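Local coordinates for Xcc_ctr_Hg (Xanthomonas campestris pv. campestris, PDB 6NJX), which probably acts as a metal-dependent nuclease of the OLD family, this chain being its C-terminal part with the metal-binding Toprim domain, at residues R21-V26 and G50-S55; L92-L97 and D109-D114; N99-I104 and K120-Y125; L134-F139 and D179-L184. All coordinates share one frame; numbering follows the deposited sequence. Where two conformers were deposited one is given.

Interaction 1. Residues R21-V26 and G50-S55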
loop_
_atom_site.group_PDB
_atom_site.type_symbol
_atom_site.label_atom_id
_atom_site.label_comp_id
_atom_site.label_asym_id
_atom_site.label_seq_id
_atom_site.Cartn_x
_atom_site.Cartn_y
_atom_site.Cartn_z
ATOM N N ARG A 21 8.537 10.936 13.619
ATOM C CA ARG A 21 7.803 10.312 14.714
ATOM C C ARG A 21 7.200 8.955 14.329
ATOM O O ARG A 21 6.871 8.165 15.221
ATOM C CB ARG A 21 6.686 11.235 15.223
ATOM C CG ARG A 21 7.136 12.627 15.686
ATOM C CD ARG A 21 5.985 13.375 16.395
ATOM N NE ARG A 21 6.349 14.753 16.742
ATOM C CZ ARG A 21 6.112 15.812 15.969
ATOM N NH1 ARG A 21 5.496 15.656 14.797
ATOM N NH2 ARG A 21 6.485 17.032 16.363
ATOM N N GLY A 22 7.060 8.661 13.036
ATOM C CA GLY A 22 6.474 7.397 12.624
ATOM C C GLY A 22 6.778 7.121 11.170
ATOM O O GLY A 22 7.113 8.032 10.404
ATOM N N VAL A 23 6.664 5.846 10.789
ATOM C CA VAL A 23 6.996 5.437 9.427
ATOM C C VAL A 23 5.932 4.484 8.892
ATOM O O VAL A 23 5.550 3.524 9.562
ATOM C CB VAL A 23 8.380 4.760 9.347
ATOM C CG1 VAL A 23 8.643 4.317 7.907
ATOM C CG2 VAL A 23 9.486 5.705 9.843
ATOM N N ILE A 24 5.489 4.730 7.673
ATOM C CA ILE A 24 4.608 3.825 6.958
ATOM C C ILE A 24 5.454 3.090 5.924
ATOM O O ILE A 24 5.906 3.692 4.943
ATOM C CB ILE A 24 3.450 4.582 6.302
ATOM C CG1 ILE A 24 2.512 5.170 7.404
ATOM C CG2 ILE A 24 2.729 3.670 5.315
ATOM C CD1 ILE A 24 1.575 6.274 6.854
ATOM N N LEU A 25 5.666 1.795 6.140
ATOM C CA LEU A 25 6.496 0.987 5.240
ATOM C C LEU A 25 5.644 0.366 4.137
ATOM O O LEU A 25 4.615 -0.283 4.406
ATOM C CB LEU A 25 7.237 -0.107 6.010
ATOM C CG LEU A 25 8.312 0.366 6.980
ATOM C CD1 LEU A 25 8.706 -0.833 7.878
ATOM C CD2 LEU A 25 9.506 0.965 6.223
ATOM N N VAL A 26 6.124 0.518 2.909
ATOM C CA VAL A 26 5.359 0.302 1.689
ATOM C C VAL A 26 6.264 -0.424 0.682
ATOM O O VAL A 26 7.487 -0.356 0.772
ATOM C CB VAL A 26 4.879 1.700 1.223
ATOM C CG1 VAL A 26 5.270 2.075 -0.187
ATOM C CG2 VAL A 26 3.431 1.964 1.631
ATOM N N GLY A 50 4.449 14.326 11.420
ATOM C CA GLY A 50 5.807 13.812 11.360
ATOM C C GLY A 50 5.909 12.371 10.910
ATOM O O GLY A 50 6.820 11.656 11.341
ATOM N N ILE A 51 4.992 11.919 10.056
ATOM C CA ILE A 51 4.971 10.545 9.568
ATOM C C ILE A 51 5.444 10.559 8.127
ATOM O O ILE A 51 4.946 11.347 7.312
ATOM C CB ILE A 51 3.567 9.924 9.695
ATOM C CG1 ILE A 51 3.199 9.774 11.173
ATOM C CG2 ILE A 51 3.475 8.577 8.967
ATOM C CD1 ILE A 51 1.710 9.607 11.423
ATOM N N THR A 52 6.429 9.720 7.817
ATOM C CA THR A 52 6.939 9.595 6.458
ATOM C C THR A 52 6.576 8.226 5.884
ATOM O O THR A 52 6.510 7.224 6.604
ATOM C CB THR A 52 8.473 9.807 6.394
ATOM O OG1 THR A 52 9.138 8.828 7.204
ATOM C CG2 THR A 52 8.852 11.200 6.899
ATOM N N VAL A 53 6.328 8.206 4.573
ATOM C CA VAL A 53 6.040 6.990 3.818
ATOM C C VAL A 53 7.334 6.556 3.134
ATOM O O VAL A 53 7.918 7.315 2.348
ATOM C CB VAL A 53 4.921 7.225 2.792
ATOM C CG1 VAL A 53 4.518 5.910 2.115
ATOM C CG2 VAL A 53 3.689 7.878 3.482
ATOM N N CYS A 54 7.774 5.330 3.407
ATOM C CA CYS A 54 9.070 4.836 2.959
ATOM C C CYS A 54 8.882 3.554 2.154
ATOM O O CYS A 54 8.319 2.571 2.655
ATOM C CB CYS A 54 9.995 4.615 4.161
ATOM S SG CYS A 54 11.453 3.586 3.844
ATOM N N SER A 55 9.348 3.565 0.907
ATOM C CA SER A 55 9.305 2.384 0.059
ATOM C C SER A 55 10.505 1.478 0.357
ATOM O O SER A 55 11.647 1.938 0.362
ATOM C CB SER A 55 9.311 2.800 -1.413
ATOM O OG SER A 55 9.333 1.657 -2.245
#
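Gly22 to Val26 and Ile51 to Ser55 pair as parallel neighbours in the sheet of the Toprim domain. Within this chain, strand 51-55 is an outermost strand; strand 22-26 lies between it and strand 77-82. Helices fill the connection, so the pair closes a beta-alpha-beta crossover. The peptides of Ile24 hold the centre. Ile24 N donates to Thr52 O at 2.9 Å, and Cys54 N to Ile24 O at 2.9 Å; both bonds are nearly straight. Val26 N reaches Cys54 O at 3.0 Å, but this bond bends to 141°. At the start, Arg21 N binds Gly50 O at 2.9 Å. Gly50, with positive phi, ends helix 46-49 in a Schellman motif, and Arg21 NH1 bonds to Leu49 O in the same turn. On one face, Ile24 CD1 packs on Ile51 CG2 at 3.7 Å, and Val26 CG2 meets Val53 CG1 at 4.1 Å. Val23 and Cys54 point to the other face, where a mercury(II) ion lies near Cys54, which has two conformers. The backbone bonds set the register; apolar branches pack under helices 208-225 and 46-49. The bonds probably help hold strand 22-26, and with it the magnesium ligand Glu27 that follows.

Interaction 2. Residues L92-L97 and D109-D114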
loop_
_atom_site.group_PDB
_atom_site.type_symbol
_atom_site.label_atom_id
_atom_site.label_comp_id
_atom_site.label_asym_id
_atom_site.label_seq_id
_atom_site.Cartn_x
_atom_site.Cartn_y
_atom_site.Cartn_z
ATOM N N LEU A 92 3.700 -15.380 -0.749
ATOM C CA LEU A 92 4.749 -15.781 0.197
ATOM C C LEU A 92 4.653 -14.851 1.415
ATOM O O LEU A 92 5.633 -14.619 2.121
ATOM C CB LEU A 92 6.141 -15.693 -0.467
ATOM C CG LEU A 92 7.456 -16.034 0.274
ATOM C CD1 LEU A 92 7.885 -17.502 0.082
ATOM C CD2 LEU A 92 8.607 -15.073 -0.086
ATOM N N VAL A 93 3.452 -14.313 1.650
ATOM C CA VAL A 93 3.286 -13.355 2.734
ATOM C C VAL A 93 3.520 -14.020 4.087
ATOM O O VAL A 93 3.963 -13.357 5.033
ATOM C CB VAL A 93 1.904 -12.663 2.645
ATOM C CG1 VAL A 93 0.788 -13.539 3.194
ATOM C CG2 VAL A 93 1.940 -11.342 3.378
ATOM N N ARG A 94 3.265 -15.331 4.202
ATOM C CA ARG A 94 3.471 -16.018 5.480
ATOM C C ARG A 94 4.915 -15.899 5.952
ATOM O O ARG A 94 5.177 -15.598 7.127
ATOM C CB ARG A 94 3.081 -17.496 5.377
ATOM C CG ARG A 94 3.158 -18.240 6.699
ATOM C CD ARG A 94 2.864 -19.741 6.556
ATOM N NE ARG A 94 3.055 -20.465 7.818
ATOM C CZ ARG A 94 4.210 -21.011 8.209
ATOM N NH1 ARG A 94 5.295 -20.916 7.442
ATOM N NH2 ARG A 94 4.287 -21.644 9.378
ATOM N N ARG A 95 5.866 -16.177 5.061
ATOM C CA ARG A 95 7.275 -16.125 5.444
ATOM C C ARG A 95 7.712 -14.680 5.651
ATOM O O ARG A 95 8.466 -14.367 6.586
ATOM C CB ARG A 95 8.132 -16.826 4.375
ATOM C CG ARG A 95 9.654 -16.700 4.554
ATOM C CD ARG A 95 10.128 -17.405 5.830
ATOM N NE ARG A 95 9.478 -18.702 5.999
ATOM C CZ ARG A 95 9.414 -19.362 7.150
ATOM N NH1 ARG A 95 9.971 -18.841 8.236
ATOM N NH2 ARG A 95 8.794 -20.537 7.218
ATOM N N ARG A 96 7.214 -13.794 4.791
ATOM C CA ARG A 96 7.500 -12.371 4.883
ATOM C C ARG A 96 7.119 -11.808 6.246
ATOM O O ARG A 96 7.875 -11.026 6.835
ATOM C CB ARG A 96 6.736 -11.666 3.777
ATOM C CG ARG A 96 7.129 -10.252 3.525
ATOM C CD ARG A 96 6.965 -10.031 2.052
ATOM N NE ARG A 96 5.579 -9.797 1.721
ATOM C CZ ARG A 96 4.963 -10.258 0.641
ATOM N NH1 ARG A 96 5.596 -10.993 -0.268
ATOM N NH2 ARG A 96 3.689 -9.959 0.477
ATOM N N LEU A 97 5.942 -12.192 6.756
ATOM C CA LEU A 97 5.486 -11.710 8.055
ATOM C C LEU A 97 6.153 -12.440 9.210
ATOM O O LEU A 97 6.394 -11.824 10.255
ATOM C CB LEU A 97 3.962 -11.818 8.168
ATOM C CG LEU A 97 3.170 -10.955 7.178
ATOM C CD1 LEU A 97 1.651 -11.232 7.298
ATOM C CD2 LEU A 97 3.475 -9.484 7.369
ATOM N N ASP A 109 8.216 -18.335 19.025
ATOM C CA ASP A 109 8.158 -19.142 17.814
ATOM C C ASP A 109 6.857 -18.882 17.053
ATOM O O ASP A 109 5.787 -18.766 17.653
ATOM C CB ASP A 109 8.274 -20.628 18.156
ATOM C CG ASP A 109 8.293 -21.514 16.918
ATOM O OD1 ASP A 109 9.081 -21.238 15.984
ATOM O OD2 ASP A 109 7.515 -22.490 16.874
ATOM N N HIS A 110 6.963 -18.788 15.721
ATOM C CA HIS A 110 5.812 -18.599 14.846
ATOM C C HIS A 110 5.738 -19.626 13.720
ATOM O O HIS A 110 4.848 -19.522 12.864
ATOM C CB HIS A 110 5.825 -17.181 14.231
ATOM C CG HIS A 110 6.060 -16.088 15.230
ATOM N ND1 HIS A 110 7.275 -15.448 15.362
ATOM C CD2 HIS A 110 5.239 -15.530 16.152
ATOM C CE1 HIS A 110 7.190 -14.541 16.320
ATOM N NE2 HIS A 110 5.964 -14.570 16.814
ATOM N N GLU A 111 6.657 -20.598 13.680
ATOM C CA GLU A 111 6.652 -21.599 12.619
ATOM C C GLU A 111 5.420 -22.493 12.672
ATOM O O GLU A 111 5.024 -23.043 11.639
ATOM C CB GLU A 111 7.919 -22.456 12.700
ATOM C CG GLU A 111 9.214 -21.713 12.372
ATOM C CD GLU A 111 9.116 -20.842 11.118
ATOM O OE1 GLU A 111 8.577 -21.315 10.084
ATOM O OE2 GLU A 111 9.586 -19.679 11.175
ATOM N N GLU A 112 4.798 -22.621 13.846
ATOM C CA GLU A 112 3.619 -23.463 14.017
ATOM C C GLU A 112 2.362 -22.893 13.357
ATOM O O GLU A 112 1.406 -23.645 13.131
ATOM C CB GLU A 112 3.354 -23.672 15.508
ATOM C CG GLU A 112 4.294 -24.654 16.186
ATOM C CD GLU A 112 3.579 -25.920 16.627
ATOM O OE1 GLU A 112 3.351 -26.080 17.848
ATOM O OE2 GLU A 112 3.240 -26.751 15.752
ATOM N N LEU A 113 2.334 -21.593 13.049
ATOM C CA LEU A 113 1.113 -20.932 12.605
ATOM C C LEU A 113 0.949 -21.034 11.095
ATOM O O LEU A 113 1.927 -21.022 10.339
ATOM C CB LEU A 113 1.111 -19.458 13.024
ATOM C CG LEU A 113 1.565 -19.180 14.455
ATOM C CD1 LEU A 113 1.685 -17.667 14.711
ATOM C CD2 LEU A 113 0.621 -19.854 15.454
ATOM N N ASP A 114 -0.307 -21.124 10.654
ATOM C CA ASP A 114 -0.579 -21.103 9.226
ATOM C C ASP A 114 -0.711 -19.653 8.763
ATOM O O ASP A 114 -0.601 -18.716 9.556
ATOM C CB ASP A 114 -1.812 -21.951 8.882
ATOM C CG ASP A 114 -3.077 -21.527 9.632
ATOM O OD1 ASP A 114 -3.236 -20.332 9.984
ATOM O OD2 ASP A 114 -3.935 -22.408 9.870
#
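Arg94 and Arg95 reach from the first turn of helix 93-104 to the loop that leads into helix 115-123. They use their guanidinium groups in different ways. Arg94 is extended from CG to NE, with CG anti to the backbone N (chi1 -175°), which carries its head out to the loop backbone. It comes side-on, with NE 2.8 Å and NH2 2.6 Å from Leu113 O. Both nitrogens bond to that one oxygen, which lies close to the guanidinium plane. NH2 of Arg94 is also 2.8 Å from Glu111 O. Arg95 starts out the same way but then folds, bending at chi2 (65°) and again at chi3. The bends swing its head across to Glu111, whose own chain is bent at chi2. The two groups meet end-on in a salt bridge. Arg95 NH1 bonds to Glu111 OE2 at 3.1 Å, and Arg95 NH2 to Glu111 OE1 at 3.0 Å. Each oxygen is met on its syn side, and the two planes are only 9° apart. Glu111 OE1 is also 4.2 Å from Arg94 NH1, near but beyond a salt bridge. The loop makes a type I beta turn from His110 to Leu113, and Asp114 then caps helix 115-123. His110 bonds to Glu105. Arg94 thus fixes the backbone of the turn, whereas Arg95 grips a side chain. The two arginines would probably favour the ionised form of Glu111. Two bonds to each arginine limit rotation of its head at this surface site.

Interaction 3. Residues N99-I104 and K120-Y125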
loop_
_atom_site.group_PDB
_atom_site.type_symbol
_atom_site.label_atom_id
_atom_site.label_comp_id
_atom_site.label_asym_id
_atom_site.label_seq_id
_atom_site.Cartn_x
_atom_site.Cartn_y
_atom_site.Cartn_z
ATOM N N ASN A 99 9.185 -13.318 9.196
ATOM C CA ASN A 99 10.473 -12.655 9.302
ATOM C C ASN A 99 10.374 -11.352 10.092
ATOM O O ASN A 99 11.261 -11.057 10.903
ATOM C CB ASN A 99 11.043 -12.461 7.910
ATOM C CG ASN A 99 11.661 -13.752 7.385
ATOM O OD1 ASN A 99 11.947 -14.656 8.169
ATOM N ND2 ASN A 99 11.830 -13.860 6.071
ATOM N N VAL A 100 9.281 -10.589 9.940
ATOM C CA VAL A 100 9.204 -9.374 10.765
ATOM C C VAL A 100 8.666 -9.681 12.170
ATOM O O VAL A 100 9.050 -9.016 13.144
ATOM C CB VAL A 100 8.406 -8.243 10.073
ATOM C CG1 VAL A 100 9.156 -7.758 8.822
ATOM C CG2 VAL A 100 6.959 -8.664 9.723
ATOM N N LEU A 101 7.806 -10.696 12.319
ATOM C CA LEU A 101 7.320 -11.041 13.650
ATOM C C LEU A 101 8.450 -11.565 14.536
ATOM O O LEU A 101 8.483 -11.274 15.739
ATOM C CB LEU A 101 6.172 -12.051 13.546
ATOM C CG LEU A 101 4.850 -11.463 13.004
ATOM C CD1 LEU A 101 3.797 -12.539 12.701
ATOM C CD2 LEU A 101 4.272 -10.429 13.955
ATOM N N ASP A 102 9.398 -12.310 13.952
ATOM C CA ASP A 102 10.597 -12.734 14.686
ATOM C C ASP A 102 11.380 -11.556 15.256
ATOM O O ASP A 102 11.995 -11.682 16.321
ATOM C CB ASP A 102 11.513 -13.556 13.777
ATOM C CG ASP A 102 10.994 -14.962 13.530
ATOM O OD1 ASP A 102 10.074 -15.412 14.256
ATOM O OD2 ASP A 102 11.510 -15.620 12.600
ATOM N N VAL A 103 11.371 -10.409 14.570
ATOM C CA VAL A 103 12.026 -9.213 15.094
ATOM C C VAL A 103 11.158 -8.527 16.145
ATOM O O VAL A 103 11.606 -8.261 17.265
ATOM C CB VAL A 103 12.383 -8.242 13.947
ATOM C CG1 VAL A 103 12.981 -6.939 14.500
ATOM C CG2 VAL A 103 13.349 -8.899 12.975
ATOM N N ILE A 104 9.912 -8.194 15.798
ATOM C CA ILE A 104 9.163 -7.295 16.673
ATOM C C ILE A 104 8.505 -8.022 17.833
ATOM O O ILE A 104 8.015 -7.370 18.767
ATOM C CB ILE A 104 8.105 -6.489 15.896
ATOM C CG1 ILE A 104 7.952 -5.112 16.558
ATOM C CG2 ILE A 104 6.768 -7.279 15.794
ATOM C CD1 ILE A 104 6.847 -4.244 16.003
ATOM N N LYS A 120 -3.396 -12.563 11.022
ATOM C CA LYS A 120 -4.172 -11.896 12.072
ATOM C C LYS A 120 -3.314 -11.567 13.299
ATOM O O LYS A 120 -3.591 -10.578 14.000
ATOM C CB LYS A 120 -5.407 -12.731 12.452
ATOM C CG LYS A 120 -5.098 -14.027 13.144
ATOM C CD LYS A 120 -6.366 -14.856 13.334
ATOM C CE LYS A 120 -6.044 -16.150 14.061
ATOM N NZ LYS A 120 -7.247 -16.672 14.748
ATOM N N LEU A 121 -2.262 -12.354 13.574
ATOM C CA LEU A 121 -1.301 -11.930 14.596
ATOM C C LEU A 121 -0.609 -10.627 14.185
ATOM O O LEU A 121 -0.479 -9.695 14.999
ATOM C CB LEU A 121 -0.263 -13.031 14.866
ATOM C CG LEU A 121 0.927 -12.719 15.798
ATOM C CD1 LEU A 121 0.483 -12.298 17.224
ATOM C CD2 LEU A 121 1.916 -13.900 15.890
ATOM N N ALA A 122 -0.209 -10.527 12.909
ATOM C CA ALA A 122 0.566 -9.382 12.438
ATOM C C ALA A 122 -0.199 -8.059 12.543
ATOM O O ALA A 122 0.426 -7.007 12.761
ATOM C CB ALA A 122 1.017 -9.621 11.001
ATOM N N GLU A 123 -1.536 -8.084 12.399
ATOM C CA GLU A 123 -2.332 -6.849 12.484
ATOM C C GLU A 123 -2.167 -6.164 13.828
ATOM O O GLU A 123 -2.305 -4.937 13.919
ATOM C CB GLU A 123 -3.822 -7.135 12.241
ATOM C CG GLU A 123 -4.148 -7.594 10.827
ATOM C CD GLU A 123 -5.621 -7.416 10.430
ATOM O OE1 GLU A 123 -6.511 -7.326 11.312
ATOM O OE2 GLU A 123 -5.892 -7.380 9.212
ATOM N N GLN A 124 -1.893 -6.944 14.883
ATOM C CA GLN A 124 -1.647 -6.374 16.208
ATOM C C GLN A 124 -0.459 -5.422 16.217
ATOM O O GLN A 124 -0.431 -4.463 16.997
ATOM C CB GLN A 124 -1.401 -7.489 17.221
ATOM C CG GLN A 124 -2.592 -8.391 17.504
ATOM C CD GLN A 124 -2.372 -9.181 18.780
ATOM O OE1 GLN A 124 -2.439 -8.637 19.876
ATOM N NE2 GLN A 124 -2.075 -10.460 18.636
ATOM N N TYR A 125 0.524 -5.659 15.358
ATOM C CA TYR A 125 1.698 -4.803 15.280
ATOM C C TYR A 125 1.589 -3.762 14.179
ATOM O O TYR A 125 2.582 -3.091 13.878
ATOM C CB TYR A 125 2.949 -5.669 15.103
ATOM C CG TYR A 125 3.138 -6.563 16.306
ATOM C CD1 TYR A 125 3.693 -6.065 17.485
ATOM C CD2 TYR A 125 2.692 -7.884 16.294
ATOM C CE1 TYR A 125 3.861 -6.871 18.583
ATOM C CE2 TYR A 125 2.844 -8.696 17.398
ATOM C CZ TYR A 125 3.422 -8.182 18.544
ATOM O OH TYR A 125 3.552 -8.998 19.651
#
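The Tyr125 ring has Ile104 CG2 over one face, a CH-pi contact with the methyl carbon 3.9 Å from the ring centroid and 19° off the normal. The methyl is nearest the CG and CD1 side of the ring. Ile104 CD1 adds a second touch, 3.9 Å from Tyr125 CD1. The two side chains slide past each other in opposite directions. Leu101 CD2 approaches the ring obliquely, 3.8 Å from Tyr125 CD2. Ile104 CG2 stands between its own backbone N and carbonyl carbon, and from there it bears on the tyrosine. The other branch of Leu101 turns to helix 115-123, with CD1 3.9 Å from Leu121 CD2. Leu101 CD2 also lies 4.1 Å from Ala122 CA. The contact joins the last turn of helix 93-104 to the C-terminal part of helix 115-123 and to Tyr125. Strand 127-130 flanks it through Tyr127, which touches both Ile104 and Ala122. The phenol OH of Tyr125 bonds to Glu105, just past Ile104. Apolar packing holds these segments together: Ile104 over one ring face, and Leu101 against the ring, Leu121 and Ala122. The hydroxyl bond tethers the far end of the ring, so the tyrosine is both packed and anchored.

Interaction 4. Residues L134-F139 and D179-L184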
loop_
_atom_site.group_PDB
_atom_site.type_symbol
_atom_site.label_atom_id
_atom_site.label_comp_id
_atom_site.label_asym_id
_atom_site.label_seq_id
_atom_site.Cartn_x
_atom_site.Cartn_y
_atom_site.Cartn_z
ATOM N N LEU A 134 -2.870 -3.328 -5.813
ATOM C CA LEU A 134 -3.444 -2.001 -5.572
ATOM C C LEU A 134 -4.167 -1.432 -6.795
ATOM O O LEU A 134 -5.335 -1.030 -6.712
ATOM C CB LEU A 134 -2.351 -1.036 -5.113
ATOM C CG LEU A 134 -2.849 0.409 -5.003
ATOM C CD1 LEU A 134 -3.964 0.516 -3.958
ATOM C CD2 LEU A 134 -1.698 1.364 -4.694
ATOM N N GLU A 135 -3.480 -1.343 -7.934
ATOM C CA GLU A 135 -4.097 -0.703 -9.095
ATOM C C GLU A 135 -5.346 -1.430 -9.607
ATOM O O GLU A 135 -6.348 -0.747 -9.896
ATOM C CB GLU A 135 -3.038 -0.536 -10.189
ATOM C CG GLU A 135 -1.866 0.345 -9.744
ATOM C CD GLU A 135 -0.700 -0.461 -9.145
ATOM O OE1 GLU A 135 -0.918 -1.624 -8.695
ATOM O OE2 GLU A 135 0.440 0.076 -9.141
ATOM N N PRO A 136 -5.382 -2.764 -9.727
ATOM C CA PRO A 136 -6.659 -3.411 -10.106
ATOM C C PRO A 136 -7.772 -3.185 -9.094
ATOM O O PRO A 136 -8.924 -2.987 -9.494
ATOM C CB PRO A 136 -6.284 -4.893 -10.220
ATOM C CG PRO A 136 -4.819 -4.863 -10.562
ATOM C CD PRO A 136 -4.264 -3.726 -9.732
ATOM N N GLU A 137 -7.463 -3.181 -7.792
ATOM C CA GLU A 137 -8.499 -2.872 -6.806
ATOM C C GLU A 137 -9.071 -1.475 -7.021
ATOM O O GLU A 137 -10.294 -1.293 -7.016
ATOM C CB GLU A 137 -7.967 -3.029 -5.381
ATOM C CG GLU A 137 -9.082 -3.504 -4.416
ATOM C CD GLU A 137 -8.851 -3.149 -2.946
ATOM O OE1 GLU A 137 -7.858 -3.627 -2.349
ATOM O OE2 GLU A 137 -9.679 -2.396 -2.378
ATOM N N LEU A 138 -8.209 -0.475 -7.244
ATOM C CA LEU A 138 -8.723 0.876 -7.476
ATOM C C LEU A 138 -9.527 0.957 -8.767
ATOM O O LEU A 138 -10.557 1.644 -8.818
ATOM C CB LEU A 138 -7.590 1.901 -7.503
ATOM C CG LEU A 138 -6.712 2.002 -6.254
ATOM C CD1 LEU A 138 -5.500 2.871 -6.549
ATOM C CD2 LEU A 138 -7.506 2.553 -5.094
ATOM N N PHE A 139 -9.064 0.278 -9.826
ATOM C CA PHE A 139 -9.812 0.273 -11.081
ATOM C C PHE A 139 -11.218 -0.271 -10.872
ATOM O O PHE A 139 -12.201 0.342 -11.301
ATOM C CB PHE A 139 -9.079 -0.549 -12.156
ATOM C CG PHE A 139 -9.512 -0.208 -13.560
ATOM C CD1 PHE A 139 -10.677 -0.748 -14.091
ATOM C CD2 PHE A 139 -8.777 0.678 -14.338
ATOM C CE1 PHE A 139 -11.091 -0.432 -15.366
ATOM C CE2 PHE A 139 -9.197 1.007 -15.623
ATOM C CZ PHE A 139 -10.354 0.449 -16.134
ATOM N N ASP A 179 -3.300 -8.354 -16.617
ATOM C CA ASP A 179 -1.977 -8.332 -17.244
ATOM C C ASP A 179 -1.763 -7.038 -18.011
ATOM O O ASP A 179 -0.760 -6.340 -17.809
ATOM C CB ASP A 179 -1.791 -9.527 -18.190
ATOM C CG ASP A 179 -1.779 -10.871 -17.460
ATOM O OD1 ASP A 179 -1.038 -10.997 -16.458
ATOM O OD2 ASP A 179 -2.506 -11.800 -17.897
ATOM N N LEU A 180 -2.700 -6.705 -18.902
ATOM C CA LEU A 180 -2.529 -5.525 -19.740
ATOM C C LEU A 180 -2.603 -4.242 -18.918
ATOM O O LEU A 180 -1.839 -3.296 -19.170
ATOM C CB LEU A 180 -3.574 -5.519 -20.853
ATOM C CG LEU A 180 -3.370 -4.464 -21.943
ATOM C CD1 LEU A 180 -1.932 -4.493 -22.532
ATOM C CD2 LEU A 180 -4.432 -4.632 -23.042
ATOM N N LEU A 181 -3.516 -4.180 -17.932
ATOM C CA LEU A 181 -3.614 -2.972 -17.115
ATOM C C LEU A 181 -2.290 -2.686 -16.418
ATOM O O LEU A 181 -1.752 -1.576 -16.513
ATOM C CB LEU A 181 -4.755 -3.092 -16.100
ATOM C CG LEU A 181 -4.916 -1.929 -15.102
ATOM C CD1 LEU A 181 -5.243 -0.611 -15.812
ATOM C CD2 LEU A 181 -5.962 -2.243 -14.007
ATOM N N LEU A 182 -1.715 -3.699 -15.768
ATOM C CA LEU A 182 -0.461 -3.483 -15.064
ATOM C C LEU A 182 0.677 -3.195 -16.038
ATOM O O LEU A 182 1.582 -2.421 -15.714
ATOM C CB LEU A 182 -0.144 -4.692 -14.180
ATOM C CG LEU A 182 -1.081 -4.775 -12.960
ATOM C CD1 LEU A 182 -0.806 -6.015 -12.104
ATOM C CD2 LEU A 182 -0.999 -3.495 -12.128
ATOM N N ARG A 183 0.623 -3.793 -17.236
ATOM C CA ARG A 183 1.609 -3.529 -18.285
ATOM C C ARG A 183 1.583 -2.062 -18.719
ATOM O O ARG A 183 2.630 -1.405 -18.805
ATOM C CB ARG A 183 1.331 -4.465 -19.468
ATOM C CG ARG A 183 2.341 -4.443 -20.605
ATOM C CD ARG A 183 2.525 -5.888 -21.135
ATOM N NE ARG A 183 1.364 -6.342 -21.890
ATOM C CZ ARG A 183 0.714 -7.483 -21.666
ATOM N NH1 ARG A 183 1.107 -8.311 -20.707
ATOM N NH2 ARG A 183 -0.331 -7.796 -22.413
ATOM N N LEU A 184 0.390 -1.522 -18.961
ATOM C CA LEU A 184 0.262 -0.098 -19.272
ATOM C C LEU A 184 0.780 0.786 -18.131
ATOM O O LEU A 184 1.493 1.771 -18.369
ATOM C CB LEU A 184 -1.198 0.226 -19.598
ATOM C CG LEU A 184 -1.724 -0.507 -20.842
ATOM C CD1 LEU A 184 -3.218 -0.249 -21.100
ATOM C CD2 LEU A 184 -0.867 -0.188 -22.080
#
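Leu181 points its two methyls at Phe139, and the two side chains cross obliquely. CD2 of Leu181 lies 4.0 Å from Phe139 CB, at the root of the ring. CD1 of Leu181 lies 4.0 Å from Phe139 CD2, so both methyls meet the base of the phenyl ring, approaching it obliquely. Leu181 CG stands anti to the backbone N (chi1 176°), which sends the fork toward helix 134-154. CD2 of Leu181 also sits 4.1 Å from Pro136 CA, against the helix backbone. Leu182 does its part with one methyl. Its CD2 is 4.1 Å from Pro136 CD, and the side chains cross at about a right angle. The same methyl is 3.9 Å from Glu135 OE1, again in a right-angled crossing. Glu135 bends at chi2 (93°), and both its CB and OE1 lie near Leu182 CD2. Glu135 is buried, its OE2 forms a salt bridge with Lys190, and its side chain is about 7 Å from that of the magnesium ligand Asp82. Pro136 is in the first turn of its helix, where the missing N-H costs no helical bond, and the ring presents apolar CD and CG. The two short axes run 10.2 Å apart and cross at 111°, so contact is confined to a few residues. Helix 160-171 closes on Phe139 through Trp169 and Val170. Ile151, farther along helix 134-154, also touches Leu181. Helix 29-41 meets Glu135 through Ala30 and Leu138 through Phe38. Helix 134-154 follows strand 127-130, so the contact ties helix 178-188 to the sheet-bearing part.

Interaction 1 is the sheet contact, partly buried and held by regular backbone bonds with apolar chains on both faces. Interaction 4 is buried, but it is helix on helix and rests on leucine methyls. The two lie on opposite sides of the chain's centre, about 25 Å apart between centres. Interactions 2 and 3 share helix 93-104 and touch: His110 ND1 lies 3.0 Å from Asp102 OD1, a probable hydrogen bond, and His110 CD2 is 3.7 Å from Leu121 CD2. Interaction 2 is at the surface and is ionic and polar. Interaction 3, partly buried, is apolar. Interaction 2 ties the start of helix 93-104 to the connecting loop; interaction 3 packs its last turn on helix 115-123.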